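Local coordinates for protein lactaldehyde dehydrogenase (Methanocaldococcus jannaschii, PDB 3PQA) that oxidises lactaldehyde to lactate with NAD as the preferred cofactor, a step in the biosynthesis of coenzyme F420, and works as a homotetramer, at residues 29-32 / 33-37; 318-321 / 322-326; 325-328 / 329-333. One frame throughout, in Å; residues are numbered along the deposited sequence.

Contact 1: 29-32 / 33-37; sequences PALS and REEAK
Ser32 and Glu35 grip each other reciprocally at the start of helix 33-44. Ser32 OG accepts the backbone N-H of Glu35, with OG to N 3.0 Å. In return Glu35 OE1 accepts the backbone N-H of Ser32 (OE1 to N 3.0 Å, 166° at the hydrogen). This exchange defines a capping box with Ser32 as N-cap. The amide reaches OE1 on its anti side, 15° out of the carboxylate plane. Two torsions make the exchange possible: the serine hydroxyl stands between its own N and carbonyl carbon (chi1 66°), while Glu35 CG lies beside the backbone N and the rest of the chain runs extended back to the cap. OE1 also rests against Leu31 CA at 3.3 Å, and the leucine and glutamate side chains cross at about a right angle. Behind them, the first helical bond joins Ala36 N to Ser32 O at 2.9 Å.

In the second shell Arg11 forms a salt bridge with Glu35 OE2, so the carboxylate is held through both oxygens. Leu31 packs on Val204 of helix 201-210, whose Asp206 and Glu207 pair with Arg33. With an alanine at Glu35, the Ser32 amide would probably lose its acceptor and Arg11 its mate. A carboxylate beside the first turn of a helix, facing an arginine, is likely to be stabilised in its charged form.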
ATOM      1  N   PRO B  29     -17.460  41.843   3.395  1.00 16.38           N
ATOM      2  CA  PRO B  29     -18.848  41.406   3.546  1.00 15.55           C
ATOM      3  C   PRO B  29     -19.061  40.422   4.703  1.00 14.91           C
ATOM      4  O   PRO B  29     -18.198  39.584   4.996  1.00 15.30           O
ATOM      5  CB  PRO B  29     -19.156  40.732   2.200  1.00 15.97           C
ATOM      6  CG  PRO B  29     -18.079  41.224   1.257  1.00 16.89           C
ATOM      7  CD  PRO B  29     -16.877  41.389   2.117  1.00 16.15           C
ATOM      8  N   ALA B  30     -20.205  40.549   5.367  1.00 14.96           N
ATOM      9  CA  ALA B  30     -20.642  39.542   6.324  1.00 15.06           C
ATOM     10  C   ALA B  30     -21.982  39.002   5.868  1.00 15.19           C
ATOM     11  O   ALA B  30     -23.002  39.696   5.899  1.00 15.32           O
ATOM     12  CB  ALA B  30     -20.719  40.096   7.731  1.00 15.34           C
ATOM     13  N   LEU B  31     -21.970  37.751   5.433  1.00 15.09           N
ATOM     14  CA  LEU B  31     -23.149  37.094   4.908  1.00 15.14           C
ATOM     15  C   LEU B  31     -24.144  36.775   6.013  1.00 14.31           C
ATOM     16  O   LEU B  31     -23.764  36.403   7.121  1.00 14.74           O
ATOM     17  CB  LEU B  31     -22.744  35.808   4.180  1.00 16.38           C
ATOM     18  CG  LEU B  31     -22.222  35.909   2.748  1.00 16.52           C
ATOM     19  CD1 LEU B  31     -21.004  36.817   2.629  1.00 16.58           C
ATOM     20  CD2 LEU B  31     -21.885  34.513   2.258  1.00 16.52           C
ATOM     21  N   SER B  32     -25.425  36.952   5.711  1.00 14.62           N
ATOM     22  CA  SER B  32     -26.487  36.500   6.590  1.00 15.49           C
ATOM     23  C   SER B  32     -26.629  34.984   6.487  1.00 15.98           C
ATOM     24  O   SER B  32     -26.111  34.369   5.541  1.00 16.17           O
ATOM     25  CB  SER B  32     -27.802  37.146   6.169  1.00 15.79           C
ATOM     26  OG  SER B  32     -28.172  36.677   4.884  1.00 16.60           O
ATOM     27  N   ARG B  33     -27.335  34.381   7.445  1.00 16.33           N
ATOM     28  CA  ARG B  33     -27.630  32.948   7.388  1.00 16.87           C
ATOM     29  C   ARG B  33     -28.341  32.605   6.080  1.00 17.36           C
ATOM     30  O   ARG B  33     -28.069  31.564   5.473  1.00 17.48           O
ATOM     31  CB  ARG B  33     -28.478  32.494   8.585  1.00 18.19           C
ATOM     32  CG  ARG B  33     -28.784  30.987   8.568  1.00 18.39           C
ATOM     33  CD  ARG B  33     -29.462  30.481   9.849  1.00 18.51           C
ATOM     34  NE  ARG B  33     -28.695  30.778  11.058  1.00 18.44           N
ATOM     35  CZ  ARG B  33     -27.747  30.007  11.585  1.00 18.57           C
ATOM     36  NH1 ARG B  33     -27.399  28.848  11.021  1.00 18.51           N
ATOM     37  NH2 ARG B  33     -27.138  30.405  12.691  1.00 18.49           N
ATOM     38  N   GLU B  34     -29.226  33.496   5.639  1.00 18.17           N
ATOM     39  CA  GLU B  34     -29.982  33.275   4.411  0.50 19.13           C
ATOM     40  C   GLU B  34     -29.083  33.349   3.178  1.00 17.90           C
ATOM     41  O   GLU B  34     -29.295  32.616   2.213  1.00 17.87           O
ATOM     42  CB  GLU B  34     -31.161  34.251   4.295  0.50 22.95           C
ATOM     43  CG  GLU B  34     -32.242  33.798   3.319  0.50 25.24           C
ATOM     44  CD  GLU B  34     -32.701  32.373   3.583  0.50 23.61           C
ATOM     45  OE1 GLU B  34     -32.996  32.049   4.753  0.50 25.31           O
ATOM     46  OE2 GLU B  34     -32.763  31.578   2.622  0.50 25.37           O
ATOM     47  N   GLU B  35     -28.068  34.210   3.217  1.00 16.72           N
ATOM     48  CA  GLU B  35     -27.111  34.301   2.117  1.00 16.69           C
ATOM     49  C   GLU B  35     -26.205  33.069   2.113  1.00 15.76           C
ATOM     50  O   GLU B  35     -25.863  32.552   1.038  1.00 15.70           O
ATOM     51  CB  GLU B  35     -26.294  35.588   2.187  1.00 17.84           C
ATOM     52  CG  GLU B  35     -27.113  36.828   1.800  1.00 18.65           C
ATOM     53  CD  GLU B  35     -26.387  38.136   2.038  1.00 18.24           C
ATOM     54  OE1 GLU B  35     -25.667  38.259   3.050  1.00 18.71           O
ATOM     55  OE2 GLU B  35     -26.561  39.058   1.207  1.00 18.83           O
ATOM     56  N   ALA B  36     -25.846  32.595   3.312  1.00 15.13           N
ATOM     57  CA  ALA B  36     -25.107  31.332   3.469  1.00 14.88           C
ATOM     58  C   ALA B  36     -25.903  30.152   2.896  1.00 15.22           C
ATOM     59  O   ALA B  36     -25.358  29.348   2.139  1.00 15.10           O
ATOM     60  CB  ALA B  36     -24.736  31.088   4.941  1.00 14.47           C
ATOM     61  N   LYS B  37     -27.198  30.075   3.234  1.00 16.22           N
ATOM     62  CA  LYS B  37     -28.104  29.060   2.677  1.00 17.76           C
ATOM     63  C   LYS B  37     -28.119  29.083   1.154  1.00 17.59           C
ATOM     64  O   LYS B  37     -28.050  28.037   0.528  1.00 16.91           O
ATOM     65  CB  LYS B  37     -29.535  29.209   3.222  1.00 20.18           C
ATOM     66  CG  LYS B  37     -29.670  28.790   4.677  1.00 21.39           C
ATOM     67  CD  LYS B  37     -31.093  28.896   5.199  1.00 21.01           C
ATOM     68  CE  LYS B  37     -31.115  28.564   6.695  1.00 21.57           C
ATOM     69  NZ  LYS B  37     -32.304  29.152   7.395  1.00 21.42           N
TER

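Contact 2: 318-321 / 322-326; sequences ISVE and HAEWV
His322 and Ser319 meet where helix 320-335 begins: the backbone N-H of His322 is taken by Ser319 OG at 2.9 Å, with 159° at the hydrogen. The hydroxyl can reach forward to this amide in the first turn because it stands between the serine N and carbonyl carbon (chi1 75°). The same oxygen lies 3.3 Å from His322 CB, so it touches the base of the histidine side chain as well as its amide. From CB the imidazole leads away from the cap: CG is anti to the backbone N (chi1 -174°), and one ring face receives Val326 CG2 near its rim, one turn further along. NE2 donates outside the segments to Phe370 O, with a weak second bond to Thr369 O.

Ser319 is thus the N-cap, and its carbonyl starts the regular i to i+4 pattern through a bond from Ala323 N to Ser319 O at 3.1 Å. Two further bonds of this kind follow, from Glu324 N to Val320 O at 2.8 Å and from Trp325 N to Glu321 O at 3.1 Å.

Glu321 carries its contact close to the backbone. Its CB lies 3.1 Å from His322 N, an adjacency set by the chain itself, while its carboxylate leads outward at the exposed surface. The Glu321 side chain is about 9 Å from that of Lys224, a residue of the NAD site by similarity, so the cap lies near that site without touching this lysine.

On another side of the helix Val320 faces Glu324. Val320 CG1 comes within 3.7 Å of Glu324 OE2, while Glu324 CG folds over Val320 O at 3.2 Å. Arg346 of strand 346-347 touches both of these side chains and also Ala323.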
ATOM      1  N   ILE B 318      -3.534  37.782  18.478  1.00 16.11           N
ATOM      2  CA  ILE B 318      -4.490  38.119  17.424  1.00 16.42           C
ATOM      3  C   ILE B 318      -5.498  39.202  17.825  1.00 16.92           C
ATOM      4  O   ILE B 318      -6.115  39.816  16.956  1.00 17.04           O
ATOM      5  CB  ILE B 318      -5.238  36.867  16.918  1.00 16.30           C
ATOM      6  CG1 ILE B 318      -5.900  37.148  15.558  1.00 17.61           C
ATOM      7  CG2 ILE B 318      -6.255  36.404  17.968  1.00 17.64           C
ATOM      8  CD1 ILE B 318      -4.919  37.543  14.422  1.00 16.20           C
ATOM      9  N   SER B 319      -5.668  39.421  19.128  1.00 17.74           N
ATOM     10  CA  SER B 319      -6.606  40.428  19.625  1.00 18.64           C
ATOM     11  C   SER B 319      -6.212  40.899  21.014  1.00 19.64           C
ATOM     12  O   SER B 319      -5.548  40.164  21.764  1.00 19.33           O
ATOM     13  CB  SER B 319      -8.036  39.871  19.663  1.00 18.37           C
ATOM     14  OG  SER B 319      -8.210  38.976  20.752  1.00 18.09           O
ATOM     15  N   VAL B 320      -6.623  42.124  21.353  1.00 20.01           N
ATOM     16  CA  VAL B 320      -6.447  42.654  22.703  1.00 20.44           C
ATOM     17  C   VAL B 320      -7.234  41.804  23.700  1.00 20.08           C
ATOM     18  O   VAL B 320      -6.728  41.494  24.778  1.00 19.63           O
ATOM     19  CB  VAL B 320      -6.892  44.136  22.800  1.00 21.12           C
ATOM     20  CG1 VAL B 320      -6.564  44.705  24.171  1.00 22.47           C
ATOM     21  CG2 VAL B 320      -6.205  44.947  21.737  1.00 22.50           C
ATOM     22  N   GLU B 321      -8.460  41.427  23.321  1.00 21.20           N
ATOM     23  CA  GLU B 321      -9.335  40.558  24.126  1.00 22.77           C
ATOM     24  C   GLU B 321      -8.601  39.291  24.580  1.00 21.67           C
ATOM     25  O   GLU B 321      -8.625  38.929  25.763  1.00 21.14           O
ATOM     26  CB  GLU B 321     -10.593  40.161  23.337  1.00 26.26           C
ATOM     27  CG  GLU B 321     -11.772  39.737  24.220  1.00 27.32           C
ATOM     28  CD  GLU B 321     -12.823  38.869  23.513  1.00 27.16           C
ATOM     29  OE1 GLU B 321     -13.151  39.102  22.324  1.00 27.55           O
ATOM     30  OE2 GLU B 321     -13.356  37.951  24.172  1.00 27.64           O
ATOM     31  N   HIS B 322      -7.943  38.627  23.637  1.00 21.58           N
ATOM     32  CA  HIS B 322      -7.224  37.416  23.964  1.00 22.91           C
ATOM     33  C   HIS B 322      -6.045  37.711  24.887  1.00 19.88           C
ATOM     34  O   HIS B 322      -5.838  37.021  25.868  1.00 19.30           O
ATOM     35  CB  HIS B 322      -6.763  36.685  22.702  1.00 29.39           C
ATOM     36  CG  HIS B 322      -6.149  35.364  22.998  1.00 30.64           C
ATOM     37  ND1 HIS B 322      -6.823  34.382  23.683  1.00 30.31           N
ATOM     38  CD2 HIS B 322      -4.913  34.875  22.753  1.00 30.31           C
ATOM     39  CE1 HIS B 322      -6.026  33.344  23.851  1.00 30.67           C
ATOM     40  NE2 HIS B 322      -4.866  33.615  23.285  1.00 30.65           N
ATOM     41  N   ALA B 323      -5.293  38.750  24.566  1.00 19.28           N
ATOM     42  CA  ALA B 323      -4.138  39.156  25.367  1.00 20.21           C
ATOM     43  C   ALA B 323      -4.528  39.450  26.824  1.00 20.90           C
ATOM     44  O   ALA B 323      -3.804  39.082  27.749  1.00 20.67           O
ATOM     45  CB  ALA B 323      -3.464  40.361  24.734  1.00 19.93           C
ATOM     46  N   GLU B 324      -5.679  40.096  27.013  1.00 21.63           N
ATOM     47  CA  GLU B 324      -6.187  40.429  28.347  1.00 22.70           C
ATOM     48  C   GLU B 324      -6.552  39.162  29.104  1.00 21.53           C
ATOM     49  O   GLU B 324      -6.260  39.028  30.287  1.00 21.11           O
ATOM     50  CB  GLU B 324      -7.403  41.365  28.255  1.00 24.80           C
ATOM     51  CG  GLU B 324      -7.065  42.758  27.728  1.00 27.52           C
ATOM     52  CD  GLU B 324      -8.292  43.630  27.440  1.00 25.82           C
ATOM     53  OE1 GLU B 324      -9.383  43.086  27.148  1.00 27.63           O
ATOM     54  OE2 GLU B 324      -8.146  44.873  27.492  1.00 27.68           O
ATOM     55  N   TRP B 325      -7.192  38.226  28.408  1.00 20.79           N
ATOM     56  CA  TRP B 325      -7.505  36.942  28.989  1.00 20.85           C
ATOM     57  C   TRP B 325      -6.217  36.215  29.412  1.00 19.95           C
ATOM     58  O   TRP B 325      -6.144  35.686  30.517  1.00 19.19           O
ATOM     59  CB  TRP B 325      -8.330  36.098  28.020  1.00 21.91           C
ATOM     60  CG  TRP B 325      -8.602  34.720  28.514  1.00 22.18           C
ATOM     61  CD1 TRP B 325      -9.575  34.335  29.395  1.00 22.12           C
ATOM     62  CD2 TRP B 325      -7.884  33.527  28.158  1.00 22.13           C
ATOM     63  NE1 TRP B 325      -9.510  32.975  29.605  1.00 22.22           N
ATOM     64  CE2 TRP B 325      -8.483  32.456  28.857  1.00 22.14           C
ATOM     65  CE3 TRP B 325      -6.801  33.263  27.311  1.00 22.09           C
ATOM     66  CZ2 TRP B 325      -8.024  31.132  28.740  1.00 22.14           C
ATOM     67  CZ3 TRP B 325      -6.348  31.943  27.191  1.00 22.04           C
ATOM     68  CH2 TRP B 325      -6.964  30.899  27.901  1.00 22.01           C
ATOM     69  N   VAL B 326      -5.208  36.212  28.539  1.00 19.76           N
ATOM     70  CA  VAL B 326      -3.927  35.542  28.827  1.00 20.14           C
ATOM     71  C   VAL B 326      -3.273  36.137  30.080  1.00 21.09           C
ATOM     72  O   VAL B 326      -2.739  35.411  30.918  1.00 20.82           O
ATOM     73  CB  VAL B 326      -2.949  35.612  27.626  1.00 19.95           C
ATOM     74  CG1 VAL B 326      -1.567  35.081  28.011  1.00 19.54           C
ATOM     75  CG2 VAL B 326      -3.487  34.799  26.453  1.00 19.51           C
TER

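Contact 3: 325-328 / 329-333; sequences WVEK and VVEKA
Val330 N donates to Val326 O at 2.9 Å, and the same carbonyl oxygen is brushed by Val330 CG2 at 3.3 Å. Three companion bonds, from Val329 N to Trp325 O, from Glu331 N to Glu327 O and from Lys332 N to Lys328 O, continue the i to i+4 pattern of an alpha helix.

A CH-pi contact joins the side chains of Trp325 and Val329. Val329 CG2 sits over a face of the indole, 3.8 Å from the centroid of the six-membered ring and 16° off its normal. The atom is displaced toward the rim, with CE2 its nearest ring atom at 3.6 Å. This methyl is the branch that lies beside the valine backbone N, on the side facing back along the helix; CG1 is instead anti to that N (chi1 177°). The Trp325 ring also meets that of His322, their planes about 25° apart.

Glu327 and Glu331 lie side by side and point the same way, with Glu331 OE2 3.9 Å from Glu327 CG. Their charged oxygens, Glu327 OE1 and Glu331 OE2, stay 4.9 Å apart, and Arg346 forms a salt bridge with Glu327 OE1 that would be expected to soften the repulsion. Lys332 pairs with Glu336, one turn on.

Val326 and Val330, adjacent on the buried side of helix 320-335, both rest on Val373 of strand 373-379, while Val329 and Ala333 pack on Leu364 in the loop after strand 350-357.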
ATOM      1  N   TRP B 325      -7.192  38.226  28.408  1.00 20.79           N
ATOM      2  CA  TRP B 325      -7.505  36.942  28.989  1.00 20.85           C
ATOM      3  C   TRP B 325      -6.217  36.215  29.412  1.00 19.95           C
ATOM      4  O   TRP B 325      -6.144  35.686  30.517  1.00 19.19           O
ATOM      5  CB  TRP B 325      -8.330  36.098  28.020  1.00 21.91           C
ATOM      6  CG  TRP B 325      -8.602  34.720  28.514  1.00 22.18           C
ATOM      7  CD1 TRP B 325      -9.575  34.335  29.395  1.00 22.12           C
ATOM      8  CD2 TRP B 325      -7.884  33.527  28.158  1.00 22.13           C
ATOM      9  NE1 TRP B 325      -9.510  32.975  29.605  1.00 22.22           N
ATOM     10  CE2 TRP B 325      -8.483  32.456  28.857  1.00 22.14           C
ATOM     11  CE3 TRP B 325      -6.801  33.263  27.311  1.00 22.09           C
ATOM     12  CZ2 TRP B 325      -8.024  31.132  28.740  1.00 22.14           C
ATOM     13  CZ3 TRP B 325      -6.348  31.943  27.191  1.00 22.04           C
ATOM     14  CH2 TRP B 325      -6.964  30.899  27.901  1.00 22.01           C
ATOM     15  N   VAL B 326      -5.208  36.212  28.539  1.00 19.76           N
ATOM     16  CA  VAL B 326      -3.927  35.542  28.827  1.00 20.14           C
ATOM     17  C   VAL B 326      -3.273  36.137  30.080  1.00 21.09           C
ATOM     18  O   VAL B 326      -2.739  35.411  30.918  1.00 20.82           O
ATOM     19  CB  VAL B 326      -2.949  35.612  27.626  1.00 19.95           C
ATOM     20  CG1 VAL B 326      -1.567  35.081  28.011  1.00 19.54           C
ATOM     21  CG2 VAL B 326      -3.487  34.799  26.453  1.00 19.51           C
ATOM     22  N   GLU B 327      -3.336  37.463  30.178  1.00 22.56           N
ATOM     23  CA  GLU B 327      -2.848  38.209  31.332  1.00 24.27           C
ATOM     24  C   GLU B 327      -3.480  37.700  32.625  1.00 24.44           C
ATOM     25  O   GLU B 327      -2.785  37.499  33.621  1.00 23.95           O
ATOM     26  CB  GLU B 327      -3.164  39.688  31.130  1.00 25.37           C
ATOM     27  CG  GLU B 327      -2.656  40.636  32.201  1.00 25.96           C
ATOM     28  CD  GLU B 327      -2.811  42.086  31.766  1.00 25.63           C
ATOM     29  OE1 GLU B 327      -3.952  42.529  31.492  1.00 26.05           O
ATOM     30  OE2 GLU B 327      -1.784  42.782  31.685  1.00 26.13           O
ATOM     31  N   LYS B 328      -4.795  37.490  32.592  1.00 25.52           N
ATOM     32  CA  LYS B 328      -5.552  36.992  33.740  1.00 27.24           C
ATOM     33  C   LYS B 328      -5.161  35.572  34.126  1.00 25.69           C
ATOM     34  O   LYS B 328      -5.114  35.237  35.310  1.00 24.90           O
ATOM     35  CB  LYS B 328      -7.053  37.057  33.468  1.00 29.82           C
ATOM     36  CG  LYS B 328      -7.633  38.443  33.573  1.00 30.88           C
ATOM     37  CD  LYS B 328      -8.989  38.511  32.906  1.00 30.63           C
ATOM     38  CE  LYS B 328      -9.511  39.930  32.907  1.00 31.09           C
ATOM     39  NZ  LYS B 328     -10.596  40.092  31.911  1.00 30.91           N
ATOM     40  N   VAL B 329      -4.891  34.742  33.120  1.00 23.69           N
ATOM     41  CA  VAL B 329      -4.485  33.364  33.349  1.00 22.31           C
ATOM     42  C   VAL B 329      -3.097  33.337  33.988  1.00 21.18           C
ATOM     43  O   VAL B 329      -2.847  32.566  34.916  1.00 21.03           O
ATOM     44  CB  VAL B 329      -4.506  32.539  32.035  1.00 21.39           C
ATOM     45  CG1 VAL B 329      -4.007  31.133  32.273  1.00 20.63           C
ATOM     46  CG2 VAL B 329      -5.923  32.497  31.451  1.00 20.53           C
ATOM     47  N   VAL B 330      -2.198  34.184  33.506  1.00 21.05           N
ATOM     48  CA  VAL B 330      -0.867  34.281  34.113  1.00 21.68           C
ATOM     49  C   VAL B 330      -0.979  34.720  35.584  1.00 22.42           C
ATOM     50  O   VAL B 330      -0.382  34.107  36.465  1.00 21.36           O
ATOM     51  CB  VAL B 330       0.090  35.179  33.287  1.00 21.69           C
ATOM     52  CG1 VAL B 330       1.428  35.370  34.001  1.00 22.03           C
ATOM     53  CG2 VAL B 330       0.318  34.563  31.913  1.00 22.01           C
ATOM     54  N   GLU B 331      -1.789  35.746  35.838  1.00 23.22           N
ATOM     55  CA  GLU B 331      -2.067  36.196  37.208  1.00 24.50           C
ATOM     56  C   GLU B 331      -2.556  35.065  38.113  1.00 23.61           C
ATOM     57  O   GLU B 331      -2.069  34.911  39.234  1.00 23.35           O
ATOM     58  CB  GLU B 331      -3.087  37.334  37.194  1.00 27.00           C
ATOM     59  CG  GLU B 331      -2.495  38.665  36.782  1.00 28.15           C
ATOM     60  CD  GLU B 331      -3.522  39.788  36.752  1.00 27.81           C
ATOM     61  OE1 GLU B 331      -4.555  39.696  37.466  1.00 28.35           O
ATOM     62  OE2 GLU B 331      -3.279  40.775  36.026  1.00 28.42           O
ATOM     63  N   LYS B 332      -3.511  34.280  37.616  1.00 23.31           N
ATOM     64  CA  LYS B 332      -4.002  33.093  38.318  1.00 23.45           C
ATOM     65  C   LYS B 332      -2.872  32.090  38.581  1.00 22.89           C
ATOM     66  O   LYS B 332      -2.720  31.602  39.701  1.00 22.14           O
ATOM     67  CB  LYS B 332      -5.151  32.447  37.531  1.00 24.61           C
ATOM     68  CG  LYS B 332      -5.846  31.258  38.198  1.00 24.57           C
ATOM     69  CD  LYS B 332      -6.840  31.707  39.277  1.00 25.06           C
ATOM     70  CE  LYS B 332      -7.664  30.530  39.793  1.00 24.75           C
ATOM     71  NZ  LYS B 332      -6.871  29.691  40.735  1.00 25.23           N
ATOM     72  N   ALA B 333      -2.076  31.804  37.548  1.00 22.76           N
ATOM     73  CA  ALA B 333      -0.950  30.879  37.666  1.00 23.07           C
ATOM     74  C   ALA B 333       0.004  31.294  38.789  1.00 23.57           C
ATOM     75  O   ALA B 333       0.507  30.445  39.531  1.00 23.12           O
ATOM     76  CB  ALA B 333      -0.202  30.782  36.341  1.00 22.87           C
TER

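How the contacts relate
All three contacts are local; along the chain contact 1 closes before the other two, which overlap. Contact 1 opens helix 33-44 after strand 24-28; contacts 2 and 3 follow nearly 300 residues later on one helix, 320-335. Contact 2 covers its N-terminal end and contact 3 its middle and much of its C-terminal half; they share Trp325 and Val326, with centres about 10 Å apart. Contact 1 is separate: its nearest atoms are about 16 Å from contact 2 and 24 Å from contact 3. Contacts 1 and 2 show the same device, a serine N-cap, at two distant helix starts. In contact 3, helix 320-335 packs on strand 373-379 of the sheet containing strand 278-284, just after the probable catalytic cysteine, Cys275.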